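PDB 3ING: homoserine dehydrogenase from Thermoplasma acidophilum, which probably catalyses the NADPH-dependent reduction of aspartate semialdehyde to homoserine, a step shared by threonine and methionine biosynthesis. Local coordinates for residues R6-G11 against D84-C89; V97-L102 against T115-G120; L121-H126 against Y230-V235. All coordinates share one frame; numbering follows the deposited sequence.

Contact 1: residues R6-G11 against D84-C89; sequences RIILMG and DLLVDC. With NDP (NADPH dihydro-nicotinamide-adenine-dinucleotide phosphate), chain C.
Val87 packs between Ile7 and Leu9 on one face of the sheet. Its CG1 branch meets Leu9 CD1 at 3.6 Å, and its CG2 branch meets Ile7 CD1 at 4.0 Å. Leu9 CG stands opposite the backbone N (chi1 178°), and the CD1 methyl beyond it reaches across the strands. That methyl also touches Cys89 SG, at 4.0 Å. Ile7 and Leu85 lie side by side and point the same way, CG2 to CD2 3.9 Å. Ile317 of helix 306-321 packs onto Ile7, Leu85 and Val87. Strands 4-10 and 85-88 are parallel neighbours in the central sheet of a Rossmann-type NADP-binding domain. Ile8 N and Met10 N donate to Leu85 O and Val87 O, and Val87 N and Cys89 N donate back to Ile8 O and Met10 O. On the other face Leu86 CD1 sits between Ile8 CG2 and CG of Met10, a selenomethionine. Leu102 of helix 97-108 touches both Leu86 and Met10. The bent Met10 chain brings CE up to the adenine of NADPH. Gly11 opens the GxGxxG sequence, and its CA comes within 3.4 Å of the ribose O4B. At the far end Arg6 grips Asp84 side-on, NH2 to OD1 3.0 Å and NE to OD2 3.3 Å. Both oxygens lie near the guanidinium plane, but the nitrogens sit above the carboxylate plane. Arg6 N takes the anti lone pair of Asp84 OD2 at 2.8 Å.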
loop_
_atom_site.group_PDB
_atom_site.type_symbol
_atom_site.label_atom_id
_atom_site.label_comp_id
_atom_site.label_asym_id
_atom_site.label_seq_id
_atom_site.Cartn_x
_atom_site.Cartn_y
_atom_site.Cartn_z
ATOM N N ARG A 6 24.354 -4.474 4.135
ATOM C CA ARG A 6 25.441 -3.949 3.347
ATOM C C ARG A 6 25.007 -3.922 1.891
ATOM O O ARG A 6 24.561 -4.954 1.361
ATOM C CB ARG A 6 26.655 -4.828 3.498
ATOM C CG ARG A 6 27.243 -4.895 4.952
ATOM C CD ARG A 6 28.160 -6.092 5.122
ATOM N NE ARG A 6 27.434 -7.337 4.844
ATOM C CZ ARG A 6 27.990 -8.549 4.765
ATOM N NH1 ARG A 6 29.295 -8.723 4.970
ATOM N NH2 ARG A 6 27.232 -9.599 4.489
ATOM N N ILE A 7 25.119 -2.751 1.253
ATOM C CA ILE A 7 24.709 -2.624 -0.151
ATOM C C ILE A 7 25.825 -2.089 -1.048
ATOM O O ILE A 7 26.825 -1.459 -0.597
ATOM C CB ILE A 7 23.420 -1.758 -0.326
ATOM C CG1 ILE A 7 23.779 -0.245 -0.391
ATOM C CG2 ILE A 7 22.393 -2.131 0.759
ATOM C CD1 ILE A 7 22.651 0.651 -0.599
ATOM N N ILE A 8 25.656 -2.398 -2.327
ATOM C CA ILE A 8 26.482 -1.861 -3.383
ATOM C C ILE A 8 25.530 -1.080 -4.271
ATOM O O ILE A 8 24.480 -1.596 -4.663
ATOM C CB ILE A 8 27.185 -2.969 -4.193
ATOM C CG1 ILE A 8 28.339 -3.587 -3.367
ATOM C CG2 ILE A 8 27.706 -2.393 -5.480
ATOM C CD1 ILE A 8 28.820 -4.972 -3.894
ATOM N N LEU A 9 25.882 0.168 -4.580
ATOM C CA LEU A 9 25.016 1.027 -5.378
ATOM C C LEU A 9 25.664 1.323 -6.734
ATOM O O LEU A 9 26.697 1.950 -6.780
ATOM C CB LEU A 9 24.765 2.359 -4.662
ATOM C CG LEU A 9 23.908 3.406 -5.403
ATOM C CD1 LEU A 9 22.537 2.763 -5.824
ATOM C CD2 LEU A 9 23.695 4.715 -4.593
HETATM N N MSE A 10 24.993 0.952 -7.814
HETATM C CA MSE A 10 25.450 1.216 -9.152
HETATM C C MSE A 10 24.617 2.363 -9.723
HETATM O O MSE A 10 23.418 2.201 -9.897
HETATM C CB MSE A 10 25.220 -0.001 -10.035
HETATM C CG MSE A 10 25.951 -1.264 -9.676
HETATM SE SE MSE A 10 27.666 -1.337 -10.537
HETATM C CE MSE A 10 27.320 -1.181 -12.418
ATOM N N GLY A 11 25.247 3.504 -9.995
ATOM C CA GLY A 11 24.538 4.675 -10.516
ATOM C C GLY A 11 24.198 5.645 -9.424
ATOM O O GLY A 11 23.530 5.292 -8.459
ATOM N N ASP A 84 25.122 -7.637 0.972
ATOM C CA ASP A 84 23.889 -8.418 0.947
ATOM C C ASP A 84 23.028 -8.120 -0.290
ATOM O O ASP A 84 22.197 -8.938 -0.682
ATOM C CB ASP A 84 23.117 -8.013 2.165
ATOM C CG ASP A 84 23.946 -8.211 3.439
ATOM O OD1 ASP A 84 24.315 -9.377 3.677
ATOM O OD2 ASP A 84 24.254 -7.228 4.145
ATOM N N LEU A 85 23.236 -6.949 -0.882
ATOM C CA LEU A 85 22.317 -6.437 -1.880
ATOM C C LEU A 85 22.982 -5.495 -2.863
ATOM O O LEU A 85 23.813 -4.664 -2.475
ATOM C CB LEU A 85 21.230 -5.720 -1.072
ATOM C CG LEU A 85 19.928 -5.122 -1.546
ATOM C CD1 LEU A 85 18.889 -5.172 -0.381
ATOM C CD2 LEU A 85 20.183 -3.716 -1.988
ATOM N N LEU A 86 22.642 -5.645 -4.147
ATOM C CA LEU A 86 23.065 -4.726 -5.194
ATOM C C LEU A 86 21.875 -3.858 -5.581
ATOM O O LEU A 86 20.758 -4.363 -5.725
ATOM C CB LEU A 86 23.564 -5.461 -6.443
ATOM C CG LEU A 86 23.767 -4.530 -7.661
ATOM C CD1 LEU A 86 25.186 -3.923 -7.706
ATOM C CD2 LEU A 86 23.441 -5.269 -8.933
ATOM N N VAL A 87 22.112 -2.555 -5.715
ATOM C CA VAL A 87 21.086 -1.612 -6.106
ATOM C C VAL A 87 21.462 -1.033 -7.479
ATOM O O VAL A 87 22.561 -0.501 -7.673
ATOM C CB VAL A 87 20.949 -0.487 -5.083
ATOM C CG1 VAL A 87 19.792 0.480 -5.509
ATOM C CG2 VAL A 87 20.760 -1.055 -3.672
ATOM N N ASP A 88 20.552 -1.188 -8.436
ATOM C CA ASP A 88 20.745 -0.703 -9.804
ATOM C C ASP A 88 19.975 0.571 -10.061
ATOM O O ASP A 88 18.760 0.540 -10.194
ATOM C CB ASP A 88 20.290 -1.763 -10.800
ATOM C CG ASP A 88 20.535 -1.369 -12.243
ATOM O OD1 ASP A 88 21.185 -0.344 -12.456
ATOM O OD2 ASP A 88 20.088 -2.113 -13.173
ATOM N N CYS A 89 20.690 1.693 -10.068
ATOM C CA CYS A 89 20.136 2.957 -10.461
ATOM C C CYS A 89 20.816 3.469 -11.752
ATOM O O CYS A 89 21.004 4.691 -11.946
ATOM C CB CYS A 89 20.309 3.968 -9.326
ATOM S SG CYS A 89 19.255 3.596 -7.887
HETATM P PA NDP C . 20.818 9.483 -14.450
HETATM O O1A NDP C . 20.586 10.772 -13.772
HETATM O O2A NDP C . 21.235 9.547 -15.871
HETATM O O5B NDP C . 21.939 8.634 -13.667
HETATM C C5B NDP C . 22.488 7.407 -14.104
HETATM C C4B NDP C . 23.686 7.031 -13.247
HETATM O O4B NDP C . 24.313 5.867 -13.720
HETATM C C3B NDP C . 24.791 8.095 -13.306
HETATM O O3B NDP C . 25.589 8.064 -12.133
HETATM C C2B NDP C . 25.601 7.663 -14.482
HETATM O O2B NDP C . 26.921 8.128 -14.478
HETATM C C1B NDP C . 25.603 6.177 -14.244
HETATM N N9A NDP C . 25.835 5.360 -15.428
HETATM C C8A NDP C . 25.522 5.574 -16.742
HETATM N N7A NDP C . 25.900 4.461 -17.445
HETATM C C5A NDP C . 26.430 3.577 -16.587
HETATM C C6A NDP C . 26.968 2.327 -16.811
HETATM N N6A NDP C . 26.742 1.690 -17.958
HETATM N N1A NDP C . 27.416 1.678 -15.716
HETATM C C2A NDP C . 27.407 2.222 -14.448
HETATM N N3A NDP C . 26.866 3.470 -14.203
HETATM C C4A NDP C . 26.388 4.110 -15.310
HETATM O O3 NDP C . 19.507 8.561 -14.328
HETATM P PN NDP C . 18.364 8.670 -13.202
HETATM O O1N NDP C . 17.431 9.781 -13.559
HETATM O O2N NDP C . 19.057 8.669 -11.877
HETATM O O5D NDP C . 17.538 7.286 -13.393
HETATM C C5D NDP C . 18.237 6.106 -12.994
HETATM C C4D NDP C . 17.351 4.893 -13.256
HETATM O O4D NDP C . 16.176 5.048 -12.491
HETATM C C3D NDP C . 16.894 4.762 -14.684
HETATM O O3D NDP C . 16.982 3.421 -15.181
HETATM C C2D NDP C . 15.467 5.276 -14.668
HETATM O O2D NDP C . 14.672 4.717 -15.679
HETATM C C1D NDP C . 15.018 4.855 -13.289
HETATM N N1N NDP C . 13.883 5.609 -12.786
HETATM C C2N NDP C . 13.967 6.974 -12.694
HETATM C C3N NDP C . 12.866 7.763 -12.398
HETATM C C7N NDP C . 13.064 9.214 -12.173
HETATM O O7N NDP C . 12.260 9.793 -11.217
HETATM N N7N NDP C . 14.040 9.897 -12.756
HETATM C C4N NDP C . 11.597 7.147 -11.818
HETATM C C5N NDP C . 11.626 5.648 -11.928
HETATM C C6N NDP C . 12.747 4.954 -12.378
HETATM P P2B NDP C . 27.313 9.677 -14.337
HETATM O O1X NDP C . 28.787 9.599 -14.628
HETATM O O2X NDP C . 26.864 10.288 -12.977
HETATM O O3X NDP C . 26.556 10.340 -15.444
#

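Contact 2: residues V97-L102 against T115-G120; sequences VREYSL and TANKSG. With NDP (NADPH dihydro-nicotinamide-adenine-dinucleotide phosphate), chain C.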
loop_
_atom_site.group_PDB
_atom_site.type_symbol
_atom_site.label_atom_id
_atom_site.label_comp_id
_atom_site.label_asym_id
_atom_site.label_seq_id
_atom_site.Cartn_x
_atom_site.Cartn_y
_atom_site.Cartn_z
ATOM N N VAL A 97 20.608 -6.606 -21.639
ATOM C CA VAL A 97 21.646 -7.629 -21.454
ATOM C C VAL A 97 22.635 -7.223 -20.367
ATOM O O VAL A 97 23.036 -8.046 -19.549
ATOM C CB VAL A 97 22.344 -7.922 -22.815
ATOM C CG1 VAL A 97 23.504 -8.849 -22.636
ATOM C CG2 VAL A 97 21.288 -8.481 -23.823
ATOM N N ARG A 98 23.010 -5.939 -20.345
ATOM C CA ARG A 98 23.911 -5.421 -19.333
ATOM C C ARG A 98 23.337 -5.622 -17.908
ATOM O O ARG A 98 24.044 -6.048 -16.976
ATOM C CB ARG A 98 24.193 -3.928 -19.600
ATOM C CG ARG A 98 25.170 -3.325 -18.597
ATOM C CD ARG A 98 25.463 -1.832 -18.806
ATOM N NE ARG A 98 24.262 -1.006 -18.711
ATOM C CZ ARG A 98 23.637 -0.716 -17.560
ATOM N NH1 ARG A 98 24.049 -1.191 -16.381
ATOM N NH2 ARG A 98 22.564 0.033 -17.590
ATOM N N GLU A 99 22.047 -5.357 -17.771
ATOM C CA GLU A 99 21.344 -5.477 -16.510
ATOM C C GLU A 99 21.231 -6.942 -16.085
ATOM O O GLU A 99 21.486 -7.294 -14.923
ATOM C CB GLU A 99 19.974 -4.840 -16.644
ATOM C CG GLU A 99 19.976 -3.286 -16.843
ATOM C CD GLU A 99 20.073 -2.771 -18.285
ATOM O OE1 GLU A 99 20.411 -3.560 -19.196
ATOM O OE2 GLU A 99 19.865 -1.526 -18.488
ATOM N N TYR A 100 20.832 -7.800 -17.024
ATOM C CA TYR A 100 20.805 -9.220 -16.744
ATOM C C TYR A 100 22.168 -9.701 -16.233
ATOM O O TYR A 100 22.236 -10.435 -15.262
ATOM C CB TYR A 100 20.370 -10.045 -17.967
ATOM C CG TYR A 100 20.811 -11.500 -17.912
ATOM C CD1 TYR A 100 20.249 -12.392 -16.999
ATOM C CD2 TYR A 100 21.794 -11.969 -18.751
ATOM C CE1 TYR A 100 20.670 -13.739 -16.957
ATOM C CE2 TYR A 100 22.237 -13.300 -18.697
ATOM C CZ TYR A 100 21.653 -14.165 -17.804
ATOM O OH TYR A 100 22.059 -15.474 -17.748
ATOM N N SER A 101 23.241 -9.303 -16.901
ATOM C CA SER A 101 24.561 -9.700 -16.527
ATOM C C SER A 101 24.900 -9.218 -15.114
ATOM O O SER A 101 25.472 -9.950 -14.312
ATOM C CB SER A 101 25.567 -9.157 -17.549
ATOM O OG SER A 101 25.303 -9.683 -18.847
ATOM N N LEU A 102 24.533 -7.988 -14.816
ATOM C CA LEU A 102 24.761 -7.442 -13.513
ATOM C C LEU A 102 24.036 -8.223 -12.426
ATOM O O LEU A 102 24.652 -8.568 -11.437
ATOM C CB LEU A 102 24.356 -5.973 -13.495
ATOM C CG LEU A 102 24.554 -5.162 -12.237
ATOM C CD1 LEU A 102 26.027 -5.012 -11.923
ATOM C CD2 LEU A 102 23.852 -3.805 -12.449
ATOM N N THR A 115 16.172 -2.870 -7.946
ATOM C CA THR A 115 16.390 -2.076 -9.125
ATOM C C THR A 115 15.320 -1.014 -9.346
ATOM O O THR A 115 14.139 -1.219 -9.094
ATOM C CB THR A 115 16.518 -2.976 -10.392
ATOM O OG1 THR A 115 16.923 -2.178 -11.543
ATOM C CG2 THR A 115 15.191 -3.723 -10.699
ATOM N N ALA A 116 15.786 0.127 -9.828
ATOM C CA ALA A 116 14.969 1.212 -10.423
ATOM C C ALA A 116 15.003 1.159 -11.950
ATOM O O ALA A 116 14.187 1.788 -12.624
ATOM C CB ALA A 116 15.528 2.622 -9.960
ATOM N N ASN A 117 15.972 0.434 -12.482
ATOM C CA ASN A 117 16.173 0.319 -13.921
ATOM C C ASN A 117 15.165 -0.698 -14.481
ATOM O O ASN A 117 15.047 -1.794 -13.962
ATOM C CB ASN A 117 17.648 -0.047 -14.171
ATOM C CG ASN A 117 17.961 -0.391 -15.639
ATOM O OD1 ASN A 117 17.147 -0.963 -16.308
ATOM N ND2 ASN A 117 19.162 -0.075 -16.092
ATOM N N LYS A 118 14.427 -0.297 -15.526
ATOM C CA LYS A 118 13.338 -1.082 -16.104
ATOM C C LYS A 118 13.748 -1.988 -17.243
ATOM O O LYS A 118 12.973 -2.871 -17.634
ATOM C CB LYS A 118 12.276 -0.119 -16.639
ATOM C CG LYS A 118 11.840 0.830 -15.542
ATOM C CD LYS A 118 11.222 2.108 -16.052
ATOM C CE LYS A 118 11.400 3.221 -14.995
ATOM N NZ LYS A 118 10.919 4.544 -15.483
ATOM N N SER A 119 14.935 -1.771 -17.805
ATOM C CA SER A 119 15.285 -2.449 -19.078
ATOM C C SER A 119 15.604 -3.937 -18.939
ATOM O O SER A 119 15.258 -4.748 -19.797
ATOM C CB SER A 119 16.473 -1.748 -19.709
ATOM O OG SER A 119 16.759 -2.294 -20.984
ATOM N N GLY A 120 16.304 -4.300 -17.876
ATOM C CA GLY A 120 16.600 -5.716 -17.633
ATOM C C GLY A 120 15.328 -6.515 -17.518
ATOM O O GLY A 120 15.133 -7.450 -18.234
HETATM P PA NDP C . 20.818 9.483 -14.450
HETATM O O1A NDP C . 20.586 10.772 -13.772
HETATM O O2A NDP C . 21.235 9.547 -15.871
HETATM O O5B NDP C . 21.939 8.634 -13.667
HETATM C C5B NDP C . 22.488 7.407 -14.104
HETATM C C4B NDP C . 23.686 7.031 -13.247
HETATM O O4B NDP C . 24.313 5.867 -13.720
HETATM C C3B NDP C . 24.791 8.095 -13.306
HETATM O O3B NDP C . 25.589 8.064 -12.133
HETATM C C2B NDP C . 25.601 7.663 -14.482
HETATM O O2B NDP C . 26.921 8.128 -14.478
HETATM C C1B NDP C . 25.603 6.177 -14.244
HETATM N N9A NDP C . 25.835 5.360 -15.428
HETATM C C8A NDP C . 25.522 5.574 -16.742
HETATM N N7A NDP C . 25.900 4.461 -17.445
HETATM C C5A NDP C . 26.430 3.577 -16.587
HETATM C C6A NDP C . 26.968 2.327 -16.811
HETATM N N6A NDP C . 26.742 1.690 -17.958
HETATM N N1A NDP C . 27.416 1.678 -15.716
HETATM C C2A NDP C . 27.407 2.222 -14.448
HETATM N N3A NDP C . 26.866 3.470 -14.203
HETATM C C4A NDP C . 26.388 4.110 -15.310
HETATM O O3 NDP C . 19.507 8.561 -14.328
HETATM P PN NDP C . 18.364 8.670 -13.202
HETATM O O1N NDP C . 17.431 9.781 -13.559
HETATM O O2N NDP C . 19.057 8.669 -11.877
HETATM O O5D NDP C . 17.538 7.286 -13.393
HETATM C C5D NDP C . 18.237 6.106 -12.994
HETATM C C4D NDP C . 17.351 4.893 -13.256
HETATM O O4D NDP C . 16.176 5.048 -12.491
HETATM C C3D NDP C . 16.894 4.762 -14.684
HETATM O O3D NDP C . 16.982 3.421 -15.181
HETATM C C2D NDP C . 15.467 5.276 -14.668
HETATM O O2D NDP C . 14.672 4.717 -15.679
HETATM C C1D NDP C . 15.018 4.855 -13.289
HETATM N N1N NDP C . 13.883 5.609 -12.786
HETATM C C2N NDP C . 13.967 6.974 -12.694
HETATM C C3N NDP C . 12.866 7.763 -12.398
HETATM C C7N NDP C . 13.064 9.214 -12.173
HETATM O O7N NDP C . 12.260 9.793 -11.217
HETATM N N7N NDP C . 14.040 9.897 -12.756
HETATM C C4N NDP C . 11.597 7.147 -11.818
HETATM C C5N NDP C . 11.626 5.648 -11.928
HETATM C C6N NDP C . 12.747 4.954 -12.378
HETATM P P2B NDP C . 27.313 9.677 -14.337
HETATM O O1X NDP C . 28.787 9.599 -14.628
HETATM O O2X NDP C . 26.864 10.288 -12.977
HETATM O O3X NDP C . 26.556 10.340 -15.444
#
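Glu99 lies over Gly120, with Glu99 CB 3.6 Å from Gly120 CA. Gly120 has no side chain, which lets the two helices come this close. The Glu99 chain then bends at chi2 (88°) and brings its carboxylate to Asn117. Asn117 ND2 donates to Glu99 OE2 at 2.9 Å, onto the anti lone pair of that oxygen. The carboxylate and amide planes are 78° apart, nearly perpendicular. Ser119 CB packs against the same oxygen, Glu99 OE2, at 3.6 Å. The other oxygen, OE1, is hydrogen-bonded to Ser93 OG, and the backbone O of Ser93 also holds Ser119 OG. Asn117 works from both ends of its amide. Its OD1 accepts from Ser119 N at 2.8 Å, a capping bond for helix 119-135, and its ND2 is also hydrogen-bonded to Thr90 OG1. These bonds fix the rotation of the amide. Arg98 lies between the cofactor and Glu99. The adenine amino nitrogen N6A of NADPH sits over one guanidinium face, 3.7 Å from Arg98 NE. Glu99 CD lies over the opposite face; both neighbours are offset toward the rim of the guanidinium. Arg98 NH2 is 3.2 Å from Glu99 OE2, but the oxygen is well out of the guanidinium plane, so this pairing is one of charge. Thr90 OG1 takes the directed bond from Arg98 NH2. Farther along, Lys118 CE lies 3.4 Å from nicotinamide C6N. The loop after strand 112-115 thus lines the NADPH pocket at the strand ends, where Rossmann domains bind their cofactor.

Contact 3: residues L121-H126 against Y230-V235; sequences LANKWH and YTLNDV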
loop_
_atom_site.group_PDB
_atom_site.type_symbol
_atom_site.label_atom_id
_atom_site.label_comp_id
_atom_site.label_asym_id
_atom_site.label_seq_id
_atom_site.Cartn_x
_atom_site.Cartn_y
_atom_site.Cartn_z
ATOM N N LEU A 121 14.420 -6.091 -16.635
ATOM C CA LEU A 121 13.172 -6.805 -16.430
ATOM C C LEU A 121 12.251 -6.746 -17.626
ATOM O O LEU A 121 11.500 -7.671 -17.865
ATOM C CB LEU A 121 12.454 -6.244 -15.192
ATOM C CG LEU A 121 13.171 -6.468 -13.856
ATOM C CD1 LEU A 121 12.489 -5.715 -12.718
ATOM C CD2 LEU A 121 13.304 -7.985 -13.555
ATOM N N ALA A 122 12.296 -5.663 -18.387
ATOM C CA ALA A 122 11.409 -5.533 -19.557
ATOM C C ALA A 122 11.835 -6.402 -20.761
ATOM O O ALA A 122 11.003 -6.785 -21.576
ATOM C CB ALA A 122 11.273 -4.046 -19.970
ATOM N N ASN A 123 13.120 -6.732 -20.822
ATOM C CA ASN A 123 13.707 -7.474 -21.916
ATOM C C ASN A 123 14.108 -8.901 -21.585
ATOM O O ASN A 123 14.068 -9.780 -22.453
ATOM C CB ASN A 123 14.956 -6.713 -22.397
ATOM C CG ASN A 123 14.614 -5.416 -23.116
ATOM O OD1 ASN A 123 14.061 -5.454 -24.200
ATOM N ND2 ASN A 123 14.985 -4.284 -22.544
ATOM N N LYS A 124 14.509 -9.135 -20.341
ATOM C CA LYS A 124 15.148 -10.375 -19.931
ATOM C C LYS A 124 14.541 -10.965 -18.638
ATOM O O LYS A 124 15.243 -11.571 -17.821
ATOM C CB LYS A 124 16.652 -10.122 -19.730
ATOM C CG LYS A 124 17.417 -9.583 -20.964
ATOM C CD LYS A 124 18.453 -10.505 -21.530
ATOM C CE LYS A 124 18.037 -11.955 -21.530
ATOM N NZ LYS A 124 18.558 -12.720 -22.670
ATOM N N TRP A 125 13.231 -10.850 -18.501
ATOM C CA TRP A 125 12.520 -11.322 -17.306
ATOM C C TRP A 125 12.832 -12.778 -17.056
ATOM O O TRP A 125 13.169 -13.170 -15.947
ATOM C CB TRP A 125 11.013 -11.178 -17.514
ATOM C CG TRP A 125 10.201 -11.583 -16.354
ATOM C CD1 TRP A 125 9.821 -12.854 -16.008
ATOM C CD2 TRP A 125 9.675 -10.715 -15.343
ATOM N NE1 TRP A 125 9.082 -12.813 -14.858
ATOM C CE2 TRP A 125 8.977 -11.514 -14.432
ATOM C CE3 TRP A 125 9.734 -9.331 -15.125
ATOM C CZ2 TRP A 125 8.354 -10.991 -13.306
ATOM C CZ3 TRP A 125 9.105 -8.804 -14.009
ATOM C CH2 TRP A 125 8.421 -9.640 -13.112
ATOM N N HIS A 126 12.730 -13.582 -18.100
ATOM C CA HIS A 126 12.931 -15.023 -17.969
ATOM C C HIS A 126 14.317 -15.373 -17.432
ATOM O O HIS A 126 14.441 -16.117 -16.464
ATOM C CB HIS A 126 12.683 -15.751 -19.299
ATOM C CG HIS A 126 13.082 -17.197 -19.257
ATOM N ND1 HIS A 126 12.233 -18.189 -18.799
ATOM C CD2 HIS A 126 14.253 -17.808 -19.552
ATOM C CE1 HIS A 126 12.865 -19.352 -18.832
ATOM N NE2 HIS A 126 14.103 -19.147 -19.255
ATOM N N TYR A 230 6.538 -12.042 -20.638
ATOM C CA TYR A 230 6.515 -11.258 -21.833
ATOM C C TYR A 230 7.784 -10.380 -21.900
ATOM O O TYR A 230 8.474 -10.182 -20.892
ATOM C CB TYR A 230 5.290 -10.350 -21.851
ATOM C CG TYR A 230 3.938 -11.000 -22.132
ATOM C CD1 TYR A 230 3.773 -12.363 -22.234
ATOM C CD2 TYR A 230 2.795 -10.205 -22.212
ATOM C CE1 TYR A 230 2.499 -12.919 -22.429
ATOM C CE2 TYR A 230 1.544 -10.750 -22.418
ATOM C CZ TYR A 230 1.391 -12.097 -22.522
ATOM O OH TYR A 230 0.098 -12.585 -22.722
ATOM N N THR A 231 8.096 -9.947 -23.121
ATOM C CA THR A 231 9.120 -8.954 -23.394
ATOM C C THR A 231 8.421 -7.767 -24.096
ATOM O O THR A 231 7.202 -7.769 -24.304
ATOM C CB THR A 231 10.192 -9.511 -24.363
ATOM O OG1 THR A 231 9.617 -9.668 -25.670
ATOM C CG2 THR A 231 10.770 -10.878 -23.874
ATOM N N LEU A 232 9.200 -6.785 -24.530
ATOM C CA LEU A 232 8.660 -5.643 -25.270
ATOM C C LEU A 232 7.966 -6.049 -26.549
ATOM O O LEU A 232 7.072 -5.346 -27.007
ATOM C CB LEU A 232 9.792 -4.646 -25.578
ATOM C CG LEU A 232 10.372 -3.916 -24.349
ATOM C CD1 LEU A 232 11.686 -3.122 -24.657
ATOM C CD2 LEU A 232 9.314 -2.973 -23.722
ATOM N N ASN A 233 8.363 -7.195 -27.120
ATOM C CA ASN A 233 7.762 -7.714 -28.334
ATOM C C ASN A 233 6.307 -8.117 -28.137
ATOM O O ASN A 233 5.579 -8.286 -29.101
ATOM C CB ASN A 233 8.563 -8.942 -28.822
ATOM C CG ASN A 233 10.045 -8.619 -29.130
ATOM O OD1 ASN A 233 10.343 -7.541 -29.652
ATOM N ND2 ASN A 233 10.973 -9.549 -28.794
ATOM N N ASP A 234 5.853 -8.207 -26.896
ATOM C CA ASP A 234 4.529 -8.745 -26.584
ATOM C C ASP A 234 3.532 -7.735 -26.097
ATOM O O ASP A 234 2.432 -8.119 -25.701
ATOM C CB ASP A 234 4.676 -9.790 -25.468
ATOM C CG ASP A 234 5.518 -10.990 -25.895
ATOM O OD1 ASP A 234 5.221 -11.566 -26.977
ATOM O OD2 ASP A 234 6.464 -11.351 -25.160
ATOM N N VAL A 235 3.915 -6.459 -26.078
ATOM C CA VAL A 235 3.052 -5.412 -25.550
ATOM C C VAL A 235 2.825 -4.379 -26.624
ATOM O O VAL A 235 3.580 -4.318 -27.571
ATOM C CB VAL A 235 3.650 -4.774 -24.304
ATOM C CG1 VAL A 235 4.069 -5.867 -23.286
ATOM C CG2 VAL A 235 4.844 -3.871 -24.651
HETATM O O HOH W 1 11.167 -9.650 -20.406
HETATM O O HOH W 2 12.287 -7.037 -25.426
#
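An ST turn at Thr231 leads into the short 3-10 segment 232-234. It lies in the loop between helix 212-226 and strand 249-258, in the homoserine dehydrogenase family region, and rests on the first part of helix 119-135 of the NADP-binding region. Thr231 OG1 stands between its own backbone N and carbonyl carbon (chi1 70°) and accepts from Asn233 N. Thr231 N in turn donates to Asp234 OD2. Toward the helix, Thr231 CA makes a CA-H...O contact with Ala122 O at 3.4 Å. The CG2 methyl of Thr231 lies 3.8 Å from Asn123 O. Leu232 crosses Asn123 obliquely, and its CD1 methyl sits 3.4 Å from Asn123 OD1. Its other methyl, CD2, is a loose 4.4 Å from Ala122 CB. Much of the polar joining goes through water. Water 2 donates to Asn123 OD1 at 2.7 Å and accepts from Leu232 N at 3.2 Å. Asn123 ND2 is hydrogen-bonded to Ser119 O one helical turn back. Water 1 accepts from Trp125 N at 3.1 Å. It also lies within bonding distance of Tyr230 O, at 2.8 Å, and of Leu121 O. Helix 212-226 flanks the joint: Arg216 touches Ala122, Asn223 touches Trp125, and Val222 touches Tyr230. Tyr230 OH is hydrogen-bonded to Pro262 O on strand 261-270, an outermost strand of the antiparallel sheet.

In the fold
The three contacts run in series along the chain and step outward from the nucleotide-binding sheet. Contacts 1 and 2 have centres about 12 Å apart and both touch NADPH. They meet directly: Asp88 O is 3.0 Å from Ala116 N, a probable hydrogen bond, and Asp88 OD2 packs 3.3 Å from Asn117 CB. Contacts 2 and 3 share helix 119-135, also with centres about 12 Å apart; Thr115 CG2 lies 3.9 Å from Leu121 CD1. Contacts 1 and 3 do not touch, their centres being about 23 Å apart. In contact 3 the Ala122 side chain is about 10 Å from NADPH and about 8 Å from that of Lys217, the predicted proton donor.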